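Local atomic coordinates of lipoate-protein ligase 1 (PDB entry 5T8U), a protein that is a lipoate-protein ligase family member from Plasmodium falciparum, joining a class II synthetase-like A/B catalytic domain to a smaller C-terminal domain. Residues T117-L122 / T225-Q230; G305-D310 / S322-D327; I337-L342 / E352-I357. All blocks are in the same frame, centred on the assembly; numbering follows the deposited sequence.

Contact 1 (T117-L122 / T225-Q230); sequences TSSNFL and TKFYEQ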
loop_
_atom_site.group_PDB
_atom_site.type_symbol
_atom_site.label_atom_id
_atom_site.label_comp_id
_atom_site.label_asym_id
_atom_site.label_seq_id
_atom_site.Cartn_x
_atom_site.Cartn_y
_atom_site.Cartn_z
ATOM N N THR A 117 -8.397 3.535 -8.999
ATOM C CA THR A 117 -6.988 3.429 -9.365
ATOM C C THR A 117 -6.671 4.247 -10.613
ATOM O O THR A 117 -5.853 5.177 -10.578
ATOM C CB THR A 117 -6.628 1.957 -9.587
ATOM O OG1 THR A 117 -6.959 1.199 -8.416
ATOM C CG2 THR A 117 -5.144 1.800 -9.883
ATOM N N SER A 118 -7.307 3.899 -11.733
ATOM C CA SER A 118 -7.006 4.555 -13.000
ATOM C C SER A 118 -7.135 6.069 -12.884
ATOM O O SER A 118 -6.260 6.815 -13.335
ATOM C CB SER A 118 -7.927 4.016 -14.095
ATOM O OG SER A 118 -7.745 2.620 -14.268
ATOM N N SER A 119 -8.223 6.544 -12.272
ATOM C CA SER A 119 -8.418 7.985 -12.135
ATOM C C SER A 119 -7.301 8.617 -11.315
ATOM O O SER A 119 -6.777 9.673 -11.684
ATOM C CB SER A 119 -9.781 8.275 -11.505
ATOM O OG SER A 119 -10.821 8.121 -12.455
ATOM N N ASN A 120 -6.923 7.992 -10.198
ATOM C CA ASN A 120 -5.817 8.510 -9.397
ATOM C C ASN A 120 -4.555 8.646 -10.241
ATOM O O ASN A 120 -3.912 9.707 -10.266
ATOM C CB ASN A 120 -5.569 7.594 -8.196
ATOM C CG ASN A 120 -6.797 7.432 -7.318
ATOM O OD1 ASN A 120 -7.756 8.197 -7.422
ATOM N ND2 ASN A 120 -6.771 6.436 -6.442
ATOM N N PHE A 121 -4.190 7.575 -10.953
ATOM C CA PHE A 121 -3.027 7.639 -11.831
ATOM C C PHE A 121 -3.177 8.733 -12.879
ATOM O O PHE A 121 -2.177 9.309 -13.320
ATOM C CB PHE A 121 -2.799 6.287 -12.511
ATOM C CG PHE A 121 -2.090 5.281 -11.644
ATOM C CD1 PHE A 121 -0.810 5.532 -11.181
ATOM C CD2 PHE A 121 -2.694 4.079 -11.313
ATOM C CE1 PHE A 121 -0.149 4.611 -10.389
ATOM C CE2 PHE A 121 -2.036 3.150 -10.522
ATOM C CZ PHE A 121 -0.761 3.417 -10.060
ATOM N N LEU A 122 -4.409 9.037 -13.292
ATOM C CA LEU A 122 -4.611 10.119 -14.253
ATOM C C LEU A 122 -4.375 11.478 -13.605
ATOM O O LEU A 122 -3.851 12.393 -14.248
ATOM C CB LEU A 122 -6.016 10.048 -14.849
ATOM C CG LEU A 122 -6.356 11.152 -15.859
ATOM C CD1 LEU A 122 -5.382 11.146 -17.030
ATOM C CD2 LEU A 122 -7.787 11.010 -16.357
ATOM N N THR A 225 -7.966 18.600 -6.915
ATOM C CA THR A 225 -9.162 19.430 -6.815
ATOM C C THR A 225 -9.758 19.694 -8.193
ATOM O O THR A 225 -10.971 19.567 -8.398
ATOM C CB THR A 225 -8.816 20.749 -6.117
ATOM O OG1 THR A 225 -8.128 20.474 -4.890
ATOM C CG2 THR A 225 -10.074 21.552 -5.818
ATOM N N LYS A 226 -8.910 20.063 -9.155
ATOM C CA LYS A 226 -9.389 20.329 -10.506
ATOM C C LYS A 226 -10.015 19.086 -11.121
ATOM O O LYS A 226 -11.046 19.171 -11.800
ATOM C CB LYS A 226 -8.240 20.839 -11.374
ATOM C CG LYS A 226 -8.554 20.905 -12.859
ATOM C CD LYS A 226 -7.497 21.704 -13.602
ATOM C CE LYS A 226 -7.173 21.088 -14.953
ATOM N NZ LYS A 226 -6.031 21.780 -15.613
ATOM N N PHE A 227 -9.406 17.919 -10.901
ATOM C CA PHE A 227 -9.978 16.687 -11.431
ATOM C C PHE A 227 -11.384 16.469 -10.893
ATOM O O PHE A 227 -12.285 16.068 -11.639
ATOM C CB PHE A 227 -9.091 15.489 -11.091
ATOM C CG PHE A 227 -9.663 14.169 -11.542
ATOM C CD1 PHE A 227 -10.494 13.437 -10.708
ATOM C CD2 PHE A 227 -9.377 13.668 -12.802
ATOM C CE1 PHE A 227 -11.025 12.227 -11.122
ATOM C CE2 PHE A 227 -9.905 12.458 -13.220
ATOM C CZ PHE A 227 -10.730 11.738 -12.378
ATOM N N TYR A 228 -11.597 16.728 -9.604
ATOM C CA TYR A 228 -12.918 16.538 -9.018
ATOM C C TYR A 228 -13.782 17.794 -9.073
ATOM O O TYR A 228 -14.822 17.844 -8.408
ATOM C CB TYR A 228 -12.789 16.047 -7.575
ATOM C CG TYR A 228 -12.252 14.636 -7.482
ATOM C CD1 TYR A 228 -12.953 13.567 -8.030
ATOM C CD2 TYR A 228 -11.046 14.371 -6.852
ATOM C CE1 TYR A 228 -12.466 12.278 -7.951
ATOM C CE2 TYR A 228 -10.553 13.086 -6.768
ATOM C CZ TYR A 228 -11.265 12.045 -7.318
ATOM O OH TYR A 228 -10.767 10.765 -7.230
ATOM N N GLU A 229 -13.385 18.799 -9.857
ATOM C CA GLU A 229 -14.196 19.991 -10.078
ATOM C C GLU A 229 -14.697 20.093 -11.517
ATOM O O GLU A 229 -15.091 21.177 -11.958
ATOM C CB GLU A 229 -13.402 21.243 -9.701
ATOM C CG GLU A 229 -13.635 21.718 -8.278
ATOM C CD GLU A 229 -12.785 22.922 -7.924
ATOM O OE1 GLU A 229 -11.901 23.280 -8.730
ATOM O OE2 GLU A 229 -13.001 23.511 -6.844
ATOM N N GLN A 230 -14.702 18.981 -12.257
ATOM C CA GLN A 230 -15.137 19.014 -13.650
ATOM C C GLN A 230 -16.612 19.383 -13.762
ATOM O O GLN A 230 -16.979 20.327 -14.471
ATOM C CB GLN A 230 -14.879 17.660 -14.315
ATOM C CG GLN A 230 -13.454 17.446 -14.788
ATOM C CD GLN A 230 -13.325 16.235 -15.692
ATOM O OE1 GLN A 230 -13.883 16.204 -16.789
ATOM N NE2 GLN A 230 -12.595 15.225 -15.232
#
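Phe227 swings out to meet Ser119 and Leu122 because its CG stands anti to the backbone N (chi1 177°), carrying the ring straight off its helix. On the other side, Leu122 has its CG anti to N as well (chi1 179°), which brings one methyl, CD2, to the Phe227 ring. Helix 117-132 belongs to the lipoyl protein ligase A/B catalytic domain, an alpha/beta fold built round a mixed sheet, and lies against strands 105-112, 150-159 and 162-170; helix 213-227 packs beside it, with Phe227 on its last turn. The contact is a sparse one at the surface, and the backbones stay well apart, with 8.9 Å from Ser119 CA to Phe227 CA. A single aromatic ring therefore does most of the bridging. Its tip, CZ, meets Ser119 at two atoms, OG at 3.6 Å and CB at 3.7 Å, with the hydroxyl approaching the ring obliquely.

The next residue, Tyr228, has already left helical geometry. The Phe227 ring stands nearly perpendicular to that of Tyr228, edge-on over its face in a T-shaped (edge-to-face) pair, with Phe227 CD1 3.5 Å above the tyrosine plane. The phenol end comes nearest to Asn120, but Tyr228 OH remains 4.0 Å from Asn120 OD1, and each polar end is bonded elsewhere. Asn116 gives a hydrogen bond to Asn120 OD1, His165 pairs with Asn120 ND2, and Asn112 at the end of strand 105-112 bonds to Tyr228 OH. On the apolar side, the leucine crosses the phenylalanine at about a right angle, Leu122 CD2 coming in at the ring edge, near its plane, 4.1 Å from Phe227 CE2.

Contact 2 (G305-D310 / S322-D327); sequences GNIFSD and SIFNND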
loop_
_atom_site.group_PDB
_atom_site.type_symbol
_atom_site.label_atom_id
_atom_site.label_comp_id
_atom_site.label_asym_id
_atom_site.label_seq_id
_atom_site.Cartn_x
_atom_site.Cartn_y
_atom_site.Cartn_z
ATOM N N GLY A 305 -0.561 -23.842 8.292
ATOM C CA GLY A 305 0.250 -23.346 7.195
ATOM C C GLY A 305 0.335 -21.837 7.226
ATOM O O GLY A 305 -0.178 -21.178 8.134
ATOM N N ASN A 306 0.998 -21.297 6.208
ATOM C CA ASN A 306 1.171 -19.858 6.073
ATOM C C ASN A 306 1.672 -19.567 4.667
ATOM O O ASN A 306 2.363 -20.391 4.061
ATOM C CB ASN A 306 2.149 -19.312 7.119
ATOM C CG ASN A 306 2.164 -17.797 7.170
ATOM O OD1 ASN A 306 1.348 -17.135 6.528
ATOM N ND2 ASN A 306 3.086 -17.240 7.945
ATOM N N ILE A 307 1.317 -18.390 4.156
ATOM C CA ILE A 307 1.663 -17.983 2.799
ATOM C C ILE A 307 2.437 -16.676 2.867
ATOM O O ILE A 307 1.971 -15.703 3.471
ATOM C CB ILE A 307 0.414 -17.826 1.910
ATOM C CG1 ILE A 307 -0.372 -19.138 1.866
ATOM C CG2 ILE A 307 0.819 -17.390 0.496
ATOM C CD1 ILE A 307 -1.658 -19.083 1.052
ATOM N N PHE A 308 3.614 -16.659 2.250
ATOM C CA PHE A 308 4.351 -15.432 1.992
ATOM C C PHE A 308 4.300 -15.145 0.498
ATOM O O PHE A 308 4.263 -16.067 -0.318
ATOM C CB PHE A 308 5.805 -15.540 2.455
ATOM C CG PHE A 308 5.958 -15.892 3.906
ATOM C CD1 PHE A 308 7.042 -16.636 4.340
ATOM C CD2 PHE A 308 5.021 -15.476 4.837
ATOM C CE1 PHE A 308 7.188 -16.963 5.675
ATOM C CE2 PHE A 308 5.162 -15.798 6.173
ATOM C CZ PHE A 308 6.246 -16.542 6.593
ATOM N N SER A 309 4.289 -13.866 0.134
ATOM C CA SER A 309 4.083 -13.525 -1.266
ATOM C C SER A 309 4.574 -12.113 -1.550
ATOM O O SER A 309 4.883 -11.336 -0.644
ATOM C CB SER A 309 2.607 -13.657 -1.644
ATOM O OG SER A 309 2.391 -13.336 -3.008
ATOM N N ASP A 310 4.621 -11.799 -2.846
ATOM C CA ASP A 310 4.988 -10.490 -3.366
ATOM C C ASP A 310 3.805 -9.807 -4.046
ATOM O O ASP A 310 3.991 -8.843 -4.795
ATOM C CB ASP A 310 6.152 -10.646 -4.348
ATOM C CG ASP A 310 6.968 -9.382 -4.509
ATOM O OD1 ASP A 310 7.267 -8.727 -3.490
ATOM O OD2 ASP A 310 7.332 -9.059 -5.661
ATOM N N SER A 322 -7.189 -19.406 3.804
ATOM C CA SER A 322 -8.320 -20.138 4.365
ATOM C C SER A 322 -8.177 -21.650 4.222
ATOM O O SER A 322 -8.993 -22.386 4.788
ATOM C CB SER A 322 -9.623 -19.685 3.703
ATOM O OG SER A 322 -9.711 -20.154 2.370
ATOM N N ILE A 323 -7.173 -22.132 3.483
ATOM C CA ILE A 323 -6.988 -23.572 3.332
ATOM C C ILE A 323 -6.445 -24.190 4.614
ATOM O O ILE A 323 -6.656 -25.379 4.875
ATOM C CB ILE A 323 -6.059 -23.873 2.138
ATOM C CG1 ILE A 323 -6.097 -25.368 1.800
ATOM C CG2 ILE A 323 -4.635 -23.434 2.446
ATOM C CD1 ILE A 323 -5.264 -25.764 0.591
ATOM N N PHE A 324 -5.740 -23.411 5.426
ATOM C CA PHE A 324 -5.071 -23.934 6.606
ATOM C C PHE A 324 -6.022 -23.986 7.797
ATOM O O PHE A 324 -7.037 -23.287 7.850
ATOM C CB PHE A 324 -3.854 -23.076 6.952
ATOM C CG PHE A 324 -2.888 -22.912 5.816
ATOM C CD1 PHE A 324 -2.395 -21.662 5.487
ATOM C CD2 PHE A 324 -2.471 -24.008 5.077
ATOM C CE1 PHE A 324 -1.509 -21.504 4.442
ATOM C CE2 PHE A 324 -1.582 -23.856 4.029
ATOM C CZ PHE A 324 -1.099 -22.603 3.712
ATOM N N ASN A 325 -5.676 -24.837 8.762
ATOM C CA ASN A 325 -6.422 -24.980 10.008
ATOM C C ASN A 325 -7.889 -25.329 9.770
ATOM O O ASN A 325 -8.735 -25.101 10.642
ATOM C CB ASN A 325 -6.306 -23.711 10.861
ATOM C CG ASN A 325 -4.888 -23.465 11.347
ATOM O OD1 ASN A 325 -4.158 -24.405 11.670
ATOM N ND2 ASN A 325 -4.489 -22.198 11.399
ATOM N N ASN A 326 -8.206 -25.872 8.599
ATOM C CA ASN A 326 -9.511 -26.444 8.309
ATOM C C ASN A 326 -9.328 -27.905 7.913
ATOM O O ASN A 326 -8.208 -28.387 7.735
ATOM C CB ASN A 326 -10.228 -25.658 7.202
ATOM C CG ASN A 326 -10.716 -24.301 7.675
ATOM O OD1 ASN A 326 -11.882 -24.141 8.040
ATOM N ND2 ASN A 326 -9.824 -23.317 7.679
ATOM N N ASP A 327 -10.448 -28.615 7.777
ATOM C CA ASP A 327 -10.421 -30.060 7.545
ATOM C C ASP A 327 -10.477 -30.331 6.043
ATOM O O ASP A 327 -11.528 -30.611 5.462
ATOM C CB ASP A 327 -11.563 -30.738 8.291
ATOM C CG ASP A 327 -11.440 -30.594 9.797
ATOM O OD1 ASP A 327 -10.300 -30.630 10.308
ATOM O OD2 ASP A 327 -12.481 -30.442 10.470
#
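Phe324 lies flat against the backbone of Gly305. Phe324 CB starts the contact, 3.6 Å from Gly305 N. CG then comes to 3.5 Å from Gly305 CA. Along one flank of the ring, CD1 presses on the peptide carbonyl carbon, at 3.2 Å from Gly305 C; along the other, CD2 and CE2 lie by Gly305 CA. That alpha carbon sits over the middle of the ring: Gly305 CA is 3.4 Å from the Phe324 centroid and just 8° off the ring normal, a CH-pi contact of glycine on phenylalanine. With no side chain on Gly305, the ring can close right down on the strand, and the fit is tight.

That strand, 302-309, is an outer strand of the three-stranded antiparallel sheet in the C-terminal domain. The chain leaves it, runs through helix 314-321 and returns in the loop 322-327, which brings Phe324 back to the sheet. Backbone bonding between Asn325 and Lys303 holds the loop close by.

Further out, Phe324 CE1 reaches the next peptide obliquely, 3.1 Å from Asn306 N, and CZ, the tip, is 3.5 Å from the same Asn306 N. Ile307 CG1 is anti to the carbonyl carbon (chi1 -58°), which brings that branch, rather than CG2, to the ring edge, 3.7 Å from Phe324 CE1. The opposite face of the ring carries Ile323 CG2, offset toward the rim, so the aromatic plane is sandwiched between its own loop and the strand. Within the loop, Asn326 ND2 donates to Phe324 O over 2.8 Å, bent at the hydrogen to 144°.

Contact 3 (I337-L342 / E352-I357); sequences IFFKKL and EVRSWI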
loop_
_atom_site.group_PDB
_atom_site.type_symbol
_atom_site.label_atom_id
_atom_site.label_comp_id
_atom_site.label_asym_id
_atom_site.label_seq_id
_atom_site.Cartn_x
_atom_site.Cartn_y
_atom_site.Cartn_z
ATOM N N ILE A 337 -11.965 -29.320 -4.935
ATOM C CA ILE A 337 -13.256 -28.899 -4.391
ATOM C C ILE A 337 -13.097 -27.597 -3.617
ATOM O O ILE A 337 -13.844 -26.631 -3.820
ATOM C CB ILE A 337 -13.851 -30.013 -3.507
ATOM C CG1 ILE A 337 -14.219 -31.238 -4.354
ATOM C CG2 ILE A 337 -15.065 -29.510 -2.723
ATOM C CD1 ILE A 337 -15.362 -31.019 -5.333
ATOM N N PHE A 338 -12.110 -27.552 -2.719
ATOM C CA PHE A 338 -11.915 -26.365 -1.893
ATOM C C PHE A 338 -11.726 -25.120 -2.751
ATOM O O PHE A 338 -12.267 -24.054 -2.438
ATOM C CB PHE A 338 -10.719 -26.560 -0.964
ATOM C CG PHE A 338 -10.307 -25.307 -0.250
ATOM C CD1 PHE A 338 -9.092 -24.707 -0.523
ATOM C CD2 PHE A 338 -11.148 -24.716 0.678
ATOM C CE1 PHE A 338 -8.716 -23.548 0.125
ATOM C CE2 PHE A 338 -10.776 -23.557 1.331
ATOM C CZ PHE A 338 -9.559 -22.973 1.054
ATOM N N PHE A 339 -10.957 -25.232 -3.836
ATOM C CA PHE A 339 -10.812 -24.097 -4.742
ATOM C C PHE A 339 -12.124 -23.771 -5.441
ATOM O O PHE A 339 -12.407 -22.598 -5.706
ATOM C CB PHE A 339 -9.718 -24.376 -5.770
ATOM C CG PHE A 339 -8.338 -24.069 -5.272
ATOM C CD1 PHE A 339 -7.794 -22.806 -5.436
ATOM C CD2 PHE A 339 -7.586 -25.039 -4.632
ATOM C CE1 PHE A 339 -6.527 -22.518 -4.975
ATOM C CE2 PHE A 339 -6.317 -24.755 -4.170
ATOM C CZ PHE A 339 -5.787 -23.493 -4.342
ATOM N N LYS A 340 -12.936 -24.785 -5.743
ATOM C CA LYS A 340 -14.237 -24.529 -6.347
ATOM C C LYS A 340 -15.152 -23.777 -5.391
ATOM O O LYS A 340 -16.050 -23.049 -5.831
ATOM C CB LYS A 340 -14.889 -25.845 -6.771
ATOM C CG LYS A 340 -15.962 -25.692 -7.837
ATOM C CD LYS A 340 -16.869 -26.911 -7.904
ATOM C CE LYS A 340 -17.444 -27.096 -9.298
ATOM N NZ LYS A 340 -18.687 -27.914 -9.294
ATOM N N LYS A 341 -14.941 -23.935 -4.082
ATOM C CA LYS A 341 -15.808 -23.301 -3.098
ATOM C C LYS A 341 -15.543 -21.808 -2.945
ATOM O O LYS A 341 -16.410 -21.090 -2.431
ATOM C CB LYS A 341 -15.648 -23.987 -1.740
ATOM N N LEU A 342 -14.381 -21.324 -3.376
ATOM C CA LEU A 342 -14.028 -19.924 -3.193
ATOM C C LEU A 342 -14.663 -19.051 -4.270
ATOM O O LEU A 342 -14.810 -19.465 -5.423
ATOM C CB LEU A 342 -12.509 -19.745 -3.226
ATOM C CG LEU A 342 -11.684 -20.531 -2.209
ATOM C CD1 LEU A 342 -10.220 -20.519 -2.616
ATOM C CD2 LEU A 342 -11.856 -19.958 -0.812
ATOM N N GLU A 352 -4.974 -20.193 -11.984
ATOM C CA GLU A 352 -3.557 -20.474 -12.201
ATOM C C GLU A 352 -2.906 -21.036 -10.941
ATOM O O GLU A 352 -2.132 -22.001 -11.008
ATOM C CB GLU A 352 -2.843 -19.203 -12.660
ATOM C CG GLU A 352 -1.437 -19.431 -13.181
ATOM C CD GLU A 352 -0.813 -18.169 -13.746
ATOM O OE1 GLU A 352 -1.304 -17.066 -13.423
ATOM O OE2 GLU A 352 0.164 -18.280 -14.516
ATOM N N VAL A 353 -3.219 -20.458 -9.780
ATOM C CA VAL A 353 -2.588 -20.897 -8.538
ATOM C C VAL A 353 -3.000 -22.327 -8.203
ATOM O O VAL A 353 -2.161 -23.149 -7.818
ATOM C CB VAL A 353 -2.922 -19.921 -7.393
ATOM C CG1 VAL A 353 -2.444 -20.467 -6.047
ATOM C CG2 VAL A 353 -2.278 -18.567 -7.657
ATOM N N ARG A 354 -4.289 -22.651 -8.336
ATOM C CA ARG A 354 -4.723 -24.021 -8.066
ATOM C C ARG A 354 -4.090 -24.988 -9.057
ATOM O O ARG A 354 -3.626 -26.069 -8.674
ATOM C CB ARG A 354 -6.253 -24.117 -8.106
ATOM C CG ARG A 354 -6.833 -24.839 -9.323
ATOM C CD ARG A 354 -8.349 -24.915 -9.261
ATOM N NE ARG A 354 -8.906 -25.505 -10.476
ATOM C CZ ARG A 354 -9.016 -26.812 -10.701
ATOM N NH1 ARG A 354 -9.534 -27.243 -11.843
ATOM N NH2 ARG A 354 -8.611 -27.690 -9.795
ATOM N N SER A 355 -4.058 -24.612 -10.338
ATOM C CA SER A 355 -3.374 -25.426 -11.333
ATOM C C SER A 355 -1.917 -25.646 -10.957
ATOM O O SER A 355 -1.321 -26.659 -11.346
ATOM C CB SER A 355 -3.480 -24.769 -12.707
ATOM O OG SER A 355 -2.683 -25.450 -13.659
ATOM N N TRP A 356 -1.324 -24.716 -10.205
ATOM C CA TRP A 356 0.036 -24.920 -9.717
ATOM C C TRP A 356 0.067 -25.882 -8.533
ATOM O O TRP A 356 0.913 -26.780 -8.478
ATOM C CB TRP A 356 0.662 -23.582 -9.323
ATOM C CG TRP A 356 1.942 -23.749 -8.572
ATOM C CD1 TRP A 356 3.043 -24.437 -8.982
ATOM C CD2 TRP A 356 2.257 -23.221 -7.277
ATOM N NE1 TRP A 356 4.026 -24.374 -8.026
ATOM C CE2 TRP A 356 3.568 -23.633 -6.968
ATOM C CE3 TRP A 356 1.559 -22.440 -6.350
ATOM C CZ2 TRP A 356 4.196 -23.290 -5.773
ATOM C CZ3 TRP A 356 2.186 -22.101 -5.162
ATOM C CH2 TRP A 356 3.490 -22.525 -4.886
ATOM N N ILE A 357 -0.846 -25.706 -7.576
ATOM C CA ILE A 357 -0.814 -26.512 -6.358
ATOM C C ILE A 357 -1.077 -27.976 -6.678
ATOM O O ILE A 357 -0.459 -28.873 -6.092
ATOM C CB ILE A 357 -1.819 -25.964 -5.326
ATOM C CG1 ILE A 357 -1.269 -24.672 -4.712
ATOM C CG2 ILE A 357 -2.114 -27.007 -4.236
ATOM C CD1 ILE A 357 -2.169 -24.027 -3.683
#
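Two consecutive helices of the C-terminal domain, 332-341 and 347-357, turn back on one another through a short connection, and Phe339 facing Arg354 and Ile357 is where these parts of them meet. Their backbones come close, with Phe339 CA 6.9 Å from Arg354 CA. Phe339 is the residue of 337-342 that makes the contact. It presents a face to Arg354: the CB of the arginine stands over the ring centre, 3.4 Å from the Phe339 centroid and 14° off the normal, a CH-pi contact made by a methylene. The nearest ring atom is CD1, at 3.3 Å from Arg354 CB, so the packing here is tight.

The rest of the arginine then moves away. Its first torsion is unusual, chi1 108°, off any staggered position, and from CG to NE the chain runs extended. Arg354 CD still brushes the base of the phenylalanine, 3.8 Å from Phe339 CB, but the guanidinium leads off, its plane turned 44° from that of the ring. The aliphatic part of the arginine, not its charge, makes this contact.

At the far end of the ring, Ile357 comes in one turn further along the helix. Its CD1 lies at the edge, near the ring plane, 3.7 Å from Phe339 CZ. The isoleucine also touches Leu293 of the sheet, while Leu350 lies against Phe339 from earlier on helix 347-357. That helix rests on strands 280-286 and 289-297, with Trp356 meeting the ring of Phe286 edge-to-face. The result is a helical hairpin with its second helix laid on an antiparallel sheet, a layered alpha/beta arrangement.

Contact 1 joins a helix of the catalytic domain to helix 213-227, while contacts 2 and 3 lie in the C-terminal domain; the centres of contacts 1 and 2 are about 38 Å apart, on opposite sides of the chain's centre. Contacts 2 and 3 touch directly: Phe338 of segment 337-342 packs on Ser322 and Ile323 of the loop in contact 2. All three rely on a phenylalanine. At the surface, in contact 1, the ring is met by a serine and a leucine, with polar groups bonded to other residues nearby. The partly buried contacts 2 and 3 instead press a ring face on the glycine backbone of a strand in one and on an arginine methylene in the other.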